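Local atomic coordinates of major royal jelly protein 1 (Apis mellifera, PDB entry 5YYL), a protein that is the most abundant protein of royal jelly, probably serves as larval food rich in essential amino acids, and binds the sterol 24-methylenecholesterol. Residues I359-P364 against I373-I378; K62-S67 against V78-Y83; N229-D234 against D251-M256. One frame throughout, in Å; residues are numbered along the deposited sequence.

The chain folds as a six-bladed beta-propeller, and the three contacts sample different blades. Along the sequence contact 2 comes first, then contact 3, then contact 1. Contact 2 lies on the first two strands of the sheet 65-106. Contact 3 sits where the path from the sheet 185-226 enters the sheet 253-298. Contact 1 belongs to the sheet that holds strands from both ends of the modelled chain. They lie about 23 to 31 Å apart, centre to centre, and none touches another. Contacts 1 and 3 lie on opposite sides of the chain's centre. Contacts 1 and 2 are hairpin pairings within blades, and contact 3 joins one blade to the next; contact 1 also carries part of the sterol pocket.

Contact 1 of 3, residues I359-P364 against I373-I378; sequences IKEALP and INREYI. With 94R ((3beta,14beta,17alpha)-ergosta-5,24(28)-dien-3-ol), chain F.
Lys-360 and Tyr-377 form the tight part of this antiparallel hairpin. Their backbones exchange two nearly straight hydrogen bonds, Lys-360 N to Tyr-377 O at 3.0 Å and Tyr-377 N to Lys-360 O at 2.9 Å. Tyr-377 CG stands between its own backbone N and carbonyl carbon (chi1 60°), which turns the ring back across the neighbouring strand. Lys-360 CB then lies over one ring face, off-centre toward the hydroxyl-bearing CZ, in a CH-pi contact 3.9 Å from the ring centroid. The lysine chain bends at chi2 and carries NZ away to a salt bridge with Asp-70. On the other face of the sheet Ile-359 CG1 meets Ile-378 CG1 at 3.7 Å. Glu-361 and Glu-376 lie side by side there, and the Glu-376 carboxylate is held by Lys-313 N and Ser-314 OG.

Toward the turn the pairing becomes looser. Ala-362 N still reaches Arg-375 O at 2.8 Å, but from above the carbonyl plane. The Arg-375 guanidinium comes back to Ala-362 O through NH1 in a weak, bent bond. Glu-361 CB covers one guanidinium face. The exposed Glu-361 carboxylate adds a long salt bridge, OE1 to Arg-375 NH2 at 3.7 Å, with the two planes 55° apart. Another protein chain packs on Ala-362, Leu-363 and Pro-364 and bonds to the Leu-363 backbone. The bound sterol lies here, with Ile-373 CD1 against its C3-C4 edge. Pro-364 is a known 24-methylenecholesterol-binding residue, but its modelled O lies too close to the sterol hydroxyl to be relied on.

Strand 373-383 pairs in turn with strands 400-406 and 426-430. Ile-430 packs on Ala-362 and Ile-373 and lines the sterol pocket with Pro-364, Ile-373 and Val-366. Val-310 of strand 306-311 packs on Ile-359 and Ile-378, and Val-407 of helix 407-411 touches Ile-359 and Glu-376.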
loop_
_atom_site.group_PDB
_atom_site.type_symbol
_atom_site.label_atom_id
_atom_site.label_comp_id
_atom_site.label_asym_id
_atom_site.label_seq_id
_atom_site.Cartn_x
_atom_site.Cartn_y
_atom_site.Cartn_z
ATOM N N ILE A 359 11.248 -22.035 -22.450
ATOM C CA ILE A 359 10.074 -21.201 -22.286
ATOM C C ILE A 359 9.544 -21.331 -20.874
ATOM O O ILE A 359 9.318 -22.421 -20.382
ATOM C CB ILE A 359 8.979 -21.510 -23.346
ATOM C CG1 ILE A 359 9.485 -21.034 -24.720
ATOM C CG2 ILE A 359 7.658 -20.804 -23.005
ATOM C CD1 ILE A 359 8.521 -21.192 -25.867
ATOM N N LYS A 360 9.312 -20.181 -20.262
ATOM C CA LYS A 360 8.858 -20.059 -18.887
ATOM C C LYS A 360 7.555 -19.291 -18.862
ATOM O O LYS A 360 7.279 -18.531 -19.769
ATOM C CB LYS A 360 9.927 -19.291 -18.086
ATOM C CG LYS A 360 11.306 -19.960 -18.085
ATOM C CD LYS A 360 11.333 -21.249 -17.256
ATOM C CE LYS A 360 12.464 -22.169 -17.695
ATOM N NZ LYS A 360 12.637 -23.297 -16.746
ATOM N N GLU A 361 6.768 -19.502 -17.818
ATOM C CA GLU A 361 5.558 -18.731 -17.550
ATOM C C GLU A 361 5.839 -17.703 -16.450
ATOM O O GLU A 361 6.531 -18.001 -15.472
ATOM C CB GLU A 361 4.432 -19.654 -17.120
ATOM C CG GLU A 361 3.936 -20.582 -18.198
ATOM C CD GLU A 361 2.936 -21.577 -17.634
ATOM O OE1 GLU A 361 1.749 -21.521 -18.048
ATOM O OE2 GLU A 361 3.330 -22.397 -16.759
ATOM N N ALA A 362 5.283 -16.505 -16.590
ATOM C CA ALA A 362 5.457 -15.457 -15.589
ATOM C C ALA A 362 4.861 -15.926 -14.275
ATOM O O ALA A 362 3.909 -16.685 -14.281
ATOM C CB ALA A 362 4.796 -14.164 -16.042
ATOM N N LEU A 363 5.451 -15.497 -13.164
ATOM C CA LEU A 363 5.044 -15.918 -11.817
ATOM C C LEU A 363 4.782 -14.677 -10.964
ATOM O O LEU A 363 5.219 -13.588 -11.332
ATOM C CB LEU A 363 6.153 -16.766 -11.166
ATOM C CG LEU A 363 6.383 -18.215 -11.650
ATOM C CD1 LEU A 363 7.726 -18.736 -11.161
ATOM C CD2 LEU A 363 5.250 -19.111 -11.169
ATOM N N PRO A 364 4.074 -14.798 -9.835
ATOM C CA PRO A 364 3.372 -16.010 -9.393
ATOM C C PRO A 364 2.174 -16.354 -10.265
ATOM O O PRO A 364 1.711 -15.529 -11.026
ATOM C CB PRO A 364 2.890 -15.626 -7.996
ATOM C CG PRO A 364 2.651 -14.151 -8.084
ATOM C CD PRO A 364 3.620 -13.604 -9.101
ATOM N N ILE A 373 -2.997 -11.522 -18.875
ATOM C CA ILE A 373 -1.543 -11.669 -18.967
ATOM C C ILE A 373 -1.134 -12.666 -20.031
ATOM O O ILE A 373 -1.572 -13.819 -20.002
ATOM C CB ILE A 373 -0.937 -12.137 -17.621
ATOM C CG1 ILE A 373 -1.530 -11.300 -16.486
ATOM C CG2 ILE A 373 0.586 -12.000 -17.650
ATOM C CD1 ILE A 373 -0.833 -11.372 -15.181
ATOM N N ASN A 374 -0.278 -12.216 -20.948
ATOM C CA ASN A 374 0.464 -13.124 -21.813
ATOM C C ASN A 374 1.639 -13.620 -21.014
ATOM O O ASN A 374 2.653 -12.932 -20.937
ATOM C CB ASN A 374 0.943 -12.407 -23.071
ATOM C CG ASN A 374 -0.183 -12.083 -24.013
ATOM O OD1 ASN A 374 -1.160 -12.823 -24.102
ATOM N ND2 ASN A 374 -0.062 -10.977 -24.717
ATOM N N ARG A 375 1.485 -14.797 -20.404
ATOM C CA ARG A 375 2.401 -15.240 -19.337
ATOM C C ARG A 375 3.725 -15.811 -19.851
ATOM O O ARG A 375 4.740 -15.679 -19.173
ATOM C CB ARG A 375 1.718 -16.254 -18.413
ATOM C CG ARG A 375 0.568 -15.640 -17.614
ATOM C CD ARG A 375 -0.396 -16.642 -16.932
ATOM N NE ARG A 375 0.141 -17.941 -16.459
ATOM C CZ ARG A 375 0.967 -18.119 -15.425
ATOM N NH1 ARG A 375 1.409 -17.066 -14.736
ATOM N NH2 ARG A 375 1.365 -19.343 -15.085
ATOM N N GLU A 376 3.714 -16.423 -21.029
ATOM C CA GLU A 376 4.857 -17.190 -21.529
ATOM C C GLU A 376 5.891 -16.308 -22.199
ATOM O O GLU A 376 5.541 -15.441 -22.996
ATOM C CB GLU A 376 4.420 -18.237 -22.553
ATOM C CG GLU A 376 3.892 -19.519 -21.942
ATOM C CD GLU A 376 3.460 -20.522 -23.008
ATOM O OE1 GLU A 376 3.898 -21.715 -22.879
ATOM O OE2 GLU A 376 2.708 -20.126 -23.960
ATOM N N TYR A 377 7.159 -16.564 -21.881
ATOM C CA TYR A 377 8.302 -15.903 -22.510
ATOM C C TYR A 377 9.408 -16.894 -22.816
ATOM O O TYR A 377 9.525 -17.936 -22.164
ATOM C CB TYR A 377 8.849 -14.777 -21.619
ATOM C CG TYR A 377 9.331 -15.185 -20.245
ATOM C CD1 TYR A 377 8.448 -15.317 -19.176
ATOM C CD2 TYR A 377 10.689 -15.394 -19.997
ATOM C CE1 TYR A 377 8.908 -15.677 -17.916
ATOM C CE2 TYR A 377 11.160 -15.745 -18.725
ATOM C CZ TYR A 377 10.274 -15.895 -17.698
ATOM O OH TYR A 377 10.735 -16.261 -16.452
ATOM N N ILE A 378 10.240 -16.531 -23.789
ATOM C CA ILE A 378 11.277 -17.416 -24.301
ATOM C C ILE A 378 12.661 -16.873 -23.969
ATOM O O ILE A 378 12.879 -15.675 -24.076
ATOM C CB ILE A 378 11.122 -17.606 -25.828
ATOM C CG1 ILE A 378 11.913 -18.810 -26.317
ATOM C CG2 ILE A 378 11.539 -16.351 -26.613
ATOM C CD1 ILE A 378 11.629 -19.136 -27.763
HETATM C C1 94R F . -0.078 -10.438 -11.393
HETATM O O1 94R F . 0.150 -14.168 -12.099
HETATM C C2 94R F . -0.123 -11.936 -11.074
HETATM C C3 94R F . 0.139 -12.753 -12.328
HETATM C C4 94R F . 1.478 -12.377 -12.955
HETATM C C5 94R F . 1.723 -10.890 -13.007
HETATM C C10 94R F . 1.302 -9.999 -11.869
HETATM C C19 94R F . 2.320 -10.196 -10.746
HETATM C C9 94R F . 1.235 -8.548 -12.361
HETATM C C11 94R F . 0.895 -7.528 -11.262
HETATM C C12 94R F . 0.881 -6.058 -11.716
HETATM C C13 94R F . 2.217 -5.702 -12.362
HETATM C C18 94R F . 3.342 -5.713 -11.322
HETATM C C17 94R F . 2.246 -4.399 -13.170
HETATM C C20 94R F . 2.438 -3.072 -12.438
HETATM C C22 94R F . 2.273 -1.930 -13.433
HETATM C C23 94R F . 3.136 -0.733 -13.076
HETATM C C24 94R F . 2.995 0.428 -14.054
HETATM C C28 94R F . 2.543 0.337 -15.306
HETATM C C25 94R F . 3.455 1.762 -13.562
HETATM C C27 94R F . 2.399 2.836 -13.848
HETATM C C26 94R F . 4.815 2.070 -14.183
HETATM C C21 94R F . 1.442 -2.879 -11.304
HETATM C C16 94R F . 3.361 -4.633 -14.197
HETATM C C15 94R F . 3.571 -6.138 -14.295
HETATM C C14 94R F . 2.408 -6.693 -13.499
HETATM C C8 94R F . 2.506 -8.145 -13.092
HETATM C C7 94R F . 2.699 -8.997 -14.326
HETATM C C6 94R F . 2.360 -10.440 -14.092
#

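Contact 2 of 3, residues K62-S67 against V78-Y83; sequences KNNYPS and VTMLRY
Tyr-65 and Tyr-83 meet in a T-shaped stack. The CD2-CE2 edge of Tyr-65 points at the face of Tyr-83, with planes at 81° and centroids 5.5 Å apart. Met-388 of helix 385-389 touches both rings. Next to the stack, Leu-81 CD1 approaches Tyr-65 CB at 4.3 Å, and its other branch, CD2, rests on Ser-67 CB. On the opposite face of the sheet Met-80 bends at chi2 and chi3 (74° and 35°). This curls SD back over the Tyr-65 carbonyl and the Pro-66 ring. Pro-66 CB also touches Val-78 CG1.

The two strands are the first hairpin of a four-stranded antiparallel propeller blade, 65-106. Leu-81 N donates a straight bond to Tyr-65 O at 2.9 Å. Ser-67 N donates to Thr-79 O at 2.7 Å, tilted from the carbonyl plane.

Farther out the contacts turn polar. Thr-79 OG1 lies against Ser-67 CB, while Ser-67 OG bonds to Ser-125 O. Asn-64 crosses Met-80 at about a right angle and sends OD1 to Tyr-42 OH and ND2 to Gly-85 O. Asn-63 packs its CB on Tyr-83 CB, and its ND2 bonds to Asn-84 O.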
loop_
_atom_site.group_PDB
_atom_site.type_symbol
_atom_site.label_atom_id
_atom_site.label_comp_id
_atom_site.label_asym_id
_atom_site.label_seq_id
_atom_site.Cartn_x
_atom_site.Cartn_y
_atom_site.Cartn_z
ATOM N N LYS A 62 39.714 -18.416 -23.124
ATOM C CA LYS A 62 39.536 -18.728 -24.549
ATOM C C LYS A 62 38.856 -20.078 -24.822
ATOM O O LYS A 62 38.457 -20.334 -25.955
ATOM C CB LYS A 62 40.886 -18.669 -25.292
ATOM C CG LYS A 62 41.461 -17.265 -25.456
ATOM C CD LYS A 62 42.723 -17.234 -26.325
ATOM C CE LYS A 62 44.008 -17.171 -25.504
ATOM N NZ LYS A 62 44.142 -18.284 -24.517
ATOM N N ASN A 63 38.726 -20.933 -23.807
ATOM C CA ASN A 63 38.140 -22.268 -23.977
ATOM C C ASN A 63 36.793 -22.458 -23.275
ATOM O O ASN A 63 36.392 -23.594 -23.016
ATOM C CB ASN A 63 39.119 -23.340 -23.462
ATOM C CG ASN A 63 40.508 -23.226 -24.065
ATOM O OD1 ASN A 63 40.711 -22.634 -25.135
ATOM N ND2 ASN A 63 41.477 -23.803 -23.374
ATOM N N ASN A 64 36.088 -21.369 -22.971
ATOM C CA ASN A 64 34.805 -21.469 -22.274
ATOM C C ASN A 64 33.670 -21.208 -23.245
ATOM O O ASN A 64 33.534 -20.103 -23.771
ATOM C CB ASN A 64 34.759 -20.534 -21.075
ATOM C CG ASN A 64 35.558 -21.073 -19.904
ATOM O OD1 ASN A 64 35.003 -21.543 -18.912
ATOM N ND2 ASN A 64 36.877 -21.045 -20.038
ATOM N N TYR A 65 32.894 -22.255 -23.505
ATOM C CA TYR A 65 31.827 -22.235 -24.497
ATOM C C TYR A 65 30.550 -22.737 -23.834
ATOM O O TYR A 65 30.553 -23.810 -23.194
ATOM C CB TYR A 65 32.161 -23.125 -25.692
ATOM C CG TYR A 65 33.548 -22.917 -26.262
ATOM C CD1 TYR A 65 33.878 -21.742 -26.948
ATOM C CD2 TYR A 65 34.544 -23.901 -26.114
ATOM C CE1 TYR A 65 35.150 -21.551 -27.471
ATOM C CE2 TYR A 65 35.817 -23.718 -26.635
ATOM C CZ TYR A 65 36.117 -22.544 -27.306
ATOM O OH TYR A 65 37.388 -22.364 -27.817
ATOM N N PRO A 66 29.457 -21.967 -23.963
ATOM C CA PRO A 66 28.238 -22.352 -23.262
ATOM C C PRO A 66 27.436 -23.379 -24.047
ATOM O O PRO A 66 27.327 -23.284 -25.256
ATOM C CB PRO A 66 27.484 -21.026 -23.132
ATOM C CG PRO A 66 27.920 -20.231 -24.323
ATOM C CD PRO A 66 29.286 -20.722 -24.738
ATOM N N SER A 67 26.896 -24.353 -23.344
ATOM C CA SER A 67 26.119 -25.423 -23.938
ATOM C C SER A 67 24.614 -25.183 -23.755
ATOM O O SER A 67 23.857 -25.285 -24.714
ATOM C CB SER A 67 26.527 -26.756 -23.314
ATOM O OG SER A 67 25.789 -27.823 -23.873
ATOM N N VAL A 78 23.899 -21.509 -16.465
ATOM C CA VAL A 78 24.702 -21.472 -17.687
ATOM C C VAL A 78 25.659 -22.642 -17.615
ATOM O O VAL A 78 26.442 -22.716 -16.674
ATOM C CB VAL A 78 25.509 -20.168 -17.810
ATOM C CG1 VAL A 78 26.371 -20.188 -19.067
ATOM C CG2 VAL A 78 24.574 -18.957 -17.820
ATOM N N THR A 79 25.578 -23.569 -18.572
ATOM C CA THR A 79 26.444 -24.751 -18.565
ATOM C C THR A 79 27.559 -24.581 -19.567
ATOM O O THR A 79 27.345 -24.057 -20.654
ATOM C CB THR A 79 25.724 -26.073 -18.850
ATOM O OG1 THR A 79 25.399 -26.165 -20.241
ATOM C CG2 THR A 79 24.504 -26.220 -18.008
ATOM N N MET A 80 28.749 -25.030 -19.185
ATOM C CA MET A 80 29.924 -24.860 -20.016
ATOM C C MET A 80 30.455 -26.225 -20.474
ATOM O O MET A 80 30.550 -27.190 -19.672
ATOM C CB MET A 80 30.997 -24.084 -19.261
ATOM C CG MET A 80 31.806 -23.153 -20.154
ATOM S SD MET A 80 30.996 -21.635 -20.712
ATOM C CE MET A 80 29.992 -21.218 -19.284
ATOM N N LEU A 81 30.763 -26.296 -21.775
ATOM C CA LEU A 81 31.421 -27.466 -22.357
ATOM C C LEU A 81 32.789 -27.582 -21.713
ATOM O O LEU A 81 33.573 -26.624 -21.749
ATOM C CB LEU A 81 31.604 -27.323 -23.872
ATOM C CG LEU A 81 30.361 -27.388 -24.757
ATOM C CD1 LEU A 81 30.731 -27.143 -26.205
ATOM C CD2 LEU A 81 29.656 -28.714 -24.569
ATOM N N ARG A 82 33.066 -28.746 -21.135
ATOM C CA ARG A 82 34.299 -28.958 -20.368
ATOM C C ARG A 82 35.484 -29.220 -21.274
ATOM O O ARG A 82 35.849 -30.355 -21.526
ATOM C CB ARG A 82 34.136 -30.101 -19.369
ATOM C CG ARG A 82 35.329 -30.295 -18.457
ATOM C CD ARG A 82 35.398 -29.247 -17.340
ATOM N NE ARG A 82 34.502 -29.652 -16.264
ATOM C CZ ARG A 82 34.546 -29.229 -15.006
ATOM N NH1 ARG A 82 35.451 -28.329 -14.607
ATOM N NH2 ARG A 82 33.649 -29.710 -14.134
ATOM N N TYR A 83 36.068 -28.144 -21.765
ATOM C CA TYR A 83 37.370 -28.197 -22.395
ATOM C C TYR A 83 38.466 -28.048 -21.324
ATOM O O TYR A 83 38.173 -27.998 -20.125
ATOM C CB TYR A 83 37.488 -27.153 -23.511
ATOM C CG TYR A 83 36.813 -27.564 -24.800
ATOM C CD1 TYR A 83 37.550 -27.733 -25.965
ATOM C CD2 TYR A 83 35.434 -27.790 -24.859
ATOM C CE1 TYR A 83 36.943 -28.108 -27.152
ATOM C CE2 TYR A 83 34.820 -28.172 -26.046
ATOM C CZ TYR A 83 35.582 -28.325 -27.192
ATOM O OH TYR A 83 35.007 -28.703 -28.383
#

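Contact 3 of 3, residues N229-D234 against D251-M256; sequences NTFDYD and DGISGM
Ile-253 N donates to Phe-231 O at 3.2 Å, from above the carbonyl plane, where a loop with helical backbone angles at 229-231 meets the start of strand 253-258. Gly-252 CA lies against the same oxygen at 3.6 Å. The two side chains of this pair run side by side and point the same way. Ile-253 holds CG1 anti to its backbone N (chi1 -172°), which extends CD1 along the phenylalanine. CD1 then sits over one ring face, off-centre toward CD1 and CE1 of Phe-231, in a CH-pi contact 4.0 Å from the centroid. Tyr-267 and Tyr-295 meet the Phe-231 ring steeply, with planes at about 75°, and Leu-213 also packs on it.

Farther along the loop, Tyr-233 CB touches Asp-251 O at 3.3 Å, while the end of its side chain leads away from segment 251-256. Its backbone N bonds to Glu-211 OE1. Gly-252 is tied by backbone bonds to Glu-208 and Val-270.

Phe-231 thus packs on strand 212-217 of one sheet and on residues of the next sheet, 253-298. This is the blade-to-blade crossing of a beta-propeller, in which the chain leaves the outermost strand of one blade and enters the first strand of the following one, here after the short strands 239-242 and 245-248.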
loop_
_atom_site.group_PDB
_atom_site.type_symbol
_atom_site.label_atom_id
_atom_site.label_comp_id
_atom_site.label_asym_id
_atom_site.label_seq_id
_atom_site.Cartn_x
_atom_site.Cartn_y
_atom_site.Cartn_z
ATOM N N ASN A 229 16.183 -44.339 -38.944
ATOM C CA ASN A 229 16.790 -43.583 -40.048
ATOM C C ASN A 229 16.532 -42.076 -39.877
ATOM O O ASN A 229 17.303 -41.250 -40.377
ATOM C CB ASN A 229 16.294 -44.094 -41.424
ATOM C CG ASN A 229 14.821 -43.768 -41.696
ATOM O OD1 ASN A 229 13.927 -44.142 -40.927
ATOM N ND2 ASN A 229 14.567 -43.074 -42.806
ATOM N N THR A 230 15.448 -41.740 -39.165
ATOM C CA THR A 230 15.150 -40.372 -38.745
ATOM C C THR A 230 16.168 -39.820 -37.741
ATOM O O THR A 230 16.350 -38.607 -37.676
ATOM C CB THR A 230 13.721 -40.255 -38.160
ATOM O OG1 THR A 230 13.606 -41.026 -36.962
ATOM C CG2 THR A 230 12.676 -40.716 -39.192
ATOM N N PHE A 231 16.814 -40.701 -36.972
ATOM C CA PHE A 231 17.938 -40.328 -36.080
ATOM C C PHE A 231 19.300 -40.191 -36.782
ATOM O O PHE A 231 20.266 -39.735 -36.149
ATOM C CB PHE A 231 18.114 -41.340 -34.932
ATOM C CG PHE A 231 16.900 -41.561 -34.088
ATOM C CD1 PHE A 231 15.735 -40.802 -34.210
ATOM C CD2 PHE A 231 16.946 -42.547 -33.129
ATOM C CE1 PHE A 231 14.633 -41.064 -33.409
ATOM C CE2 PHE A 231 15.853 -42.815 -32.324
ATOM C CZ PHE A 231 14.691 -42.075 -32.461
ATOM N N ASP A 232 19.399 -40.599 -38.044
ATOM C CA ASP A 232 20.687 -40.641 -38.744
ATOM C C ASP A 232 20.986 -39.314 -39.419
ATOM O O ASP A 232 20.067 -38.589 -39.810
ATOM C CB ASP A 232 20.716 -41.759 -39.797
ATOM C CG ASP A 232 20.661 -43.157 -39.193
ATOM O OD1 ASP A 232 20.261 -44.086 -39.949
ATOM O OD2 ASP A 232 21.029 -43.340 -38.002
ATOM N N TYR A 233 22.281 -39.014 -39.567
ATOM C CA TYR A 233 22.723 -37.785 -40.218
ATOM C C TYR A 233 22.566 -37.918 -41.729
ATOM O O TYR A 233 22.689 -39.017 -42.270
ATOM C CB TYR A 233 24.172 -37.432 -39.831
ATOM C CG TYR A 233 25.284 -37.969 -40.714
ATOM C CD1 TYR A 233 25.778 -37.213 -41.774
ATOM C CD2 TYR A 233 25.865 -39.212 -40.473
ATOM C CE1 TYR A 233 26.800 -37.684 -42.586
ATOM C CE2 TYR A 233 26.902 -39.694 -41.274
ATOM C CZ TYR A 233 27.362 -38.919 -42.334
ATOM O OH TYR A 233 28.378 -39.348 -43.154
ATOM N N ASP A 234 22.282 -36.801 -42.400
ATOM C CA ASP A 234 22.172 -36.770 -43.845
ATOM C C ASP A 234 23.423 -36.090 -44.398
ATOM O O ASP A 234 23.688 -34.936 -44.055
ATOM C CB ASP A 234 20.917 -36.004 -44.242
ATOM C CG ASP A 234 20.562 -36.166 -45.703
ATOM O OD1 ASP A 234 21.447 -36.539 -46.509
ATOM O OD2 ASP A 234 19.387 -35.903 -46.048
ATOM N N ASP A 251 26.644 -35.099 -37.676
ATOM C CA ASP A 251 25.927 -35.392 -36.435
ATOM C C ASP A 251 24.446 -35.632 -36.734
ATOM O O ASP A 251 23.875 -35.019 -37.643
ATOM C CB ASP A 251 26.073 -34.239 -35.428
ATOM C CG ASP A 251 27.508 -34.012 -34.990
ATOM O OD1 ASP A 251 28.097 -34.917 -34.375
ATOM O OD2 ASP A 251 28.041 -32.913 -35.242
ATOM N N GLY A 252 23.846 -36.538 -35.958
ATOM C CA GLY A 252 22.426 -36.907 -36.075
ATOM C C GLY A 252 21.538 -36.274 -35.018
ATOM O O GLY A 252 21.667 -35.081 -34.729
ATOM N N ILE A 253 20.642 -37.075 -34.441
ATOM C CA ILE A 253 19.594 -36.582 -33.520
ATOM C C ILE A 253 20.105 -35.656 -32.421
ATOM O O ILE A 253 20.881 -36.039 -31.558
ATOM C CB ILE A 253 18.761 -37.738 -32.903
ATOM C CG1 ILE A 253 17.580 -37.191 -32.111
ATOM C CG2 ILE A 253 19.611 -38.686 -32.067
ATOM C CD1 ILE A 253 16.604 -38.262 -31.683
ATOM N N SER A 254 19.662 -34.409 -32.500
ATOM C CA SER A 254 19.722 -33.447 -31.394
ATOM C C SER A 254 18.547 -32.454 -31.527
ATOM O O SER A 254 17.588 -32.726 -32.252
ATOM C CB SER A 254 21.077 -32.727 -31.379
ATOM O OG SER A 254 21.406 -32.367 -30.045
ATOM N N GLY A 255 18.613 -31.322 -30.838
ATOM C CA GLY A 255 17.561 -30.331 -30.905
ATOM C C GLY A 255 16.196 -30.895 -30.552
ATOM O O GLY A 255 15.230 -30.700 -31.282
ATOM N N MET A 256 16.109 -31.582 -29.420
ATOM C CA MET A 256 14.837 -32.135 -28.974
ATOM C C MET A 256 13.969 -31.087 -28.266
ATOM O O MET A 256 14.476 -30.104 -27.738
ATOM C CB MET A 256 15.070 -33.330 -28.065
ATOM C CG MET A 256 15.766 -34.486 -28.765
ATOM S SD MET A 256 15.433 -36.053 -27.925
ATOM C CE MET A 256 16.045 -35.704 -26.282
#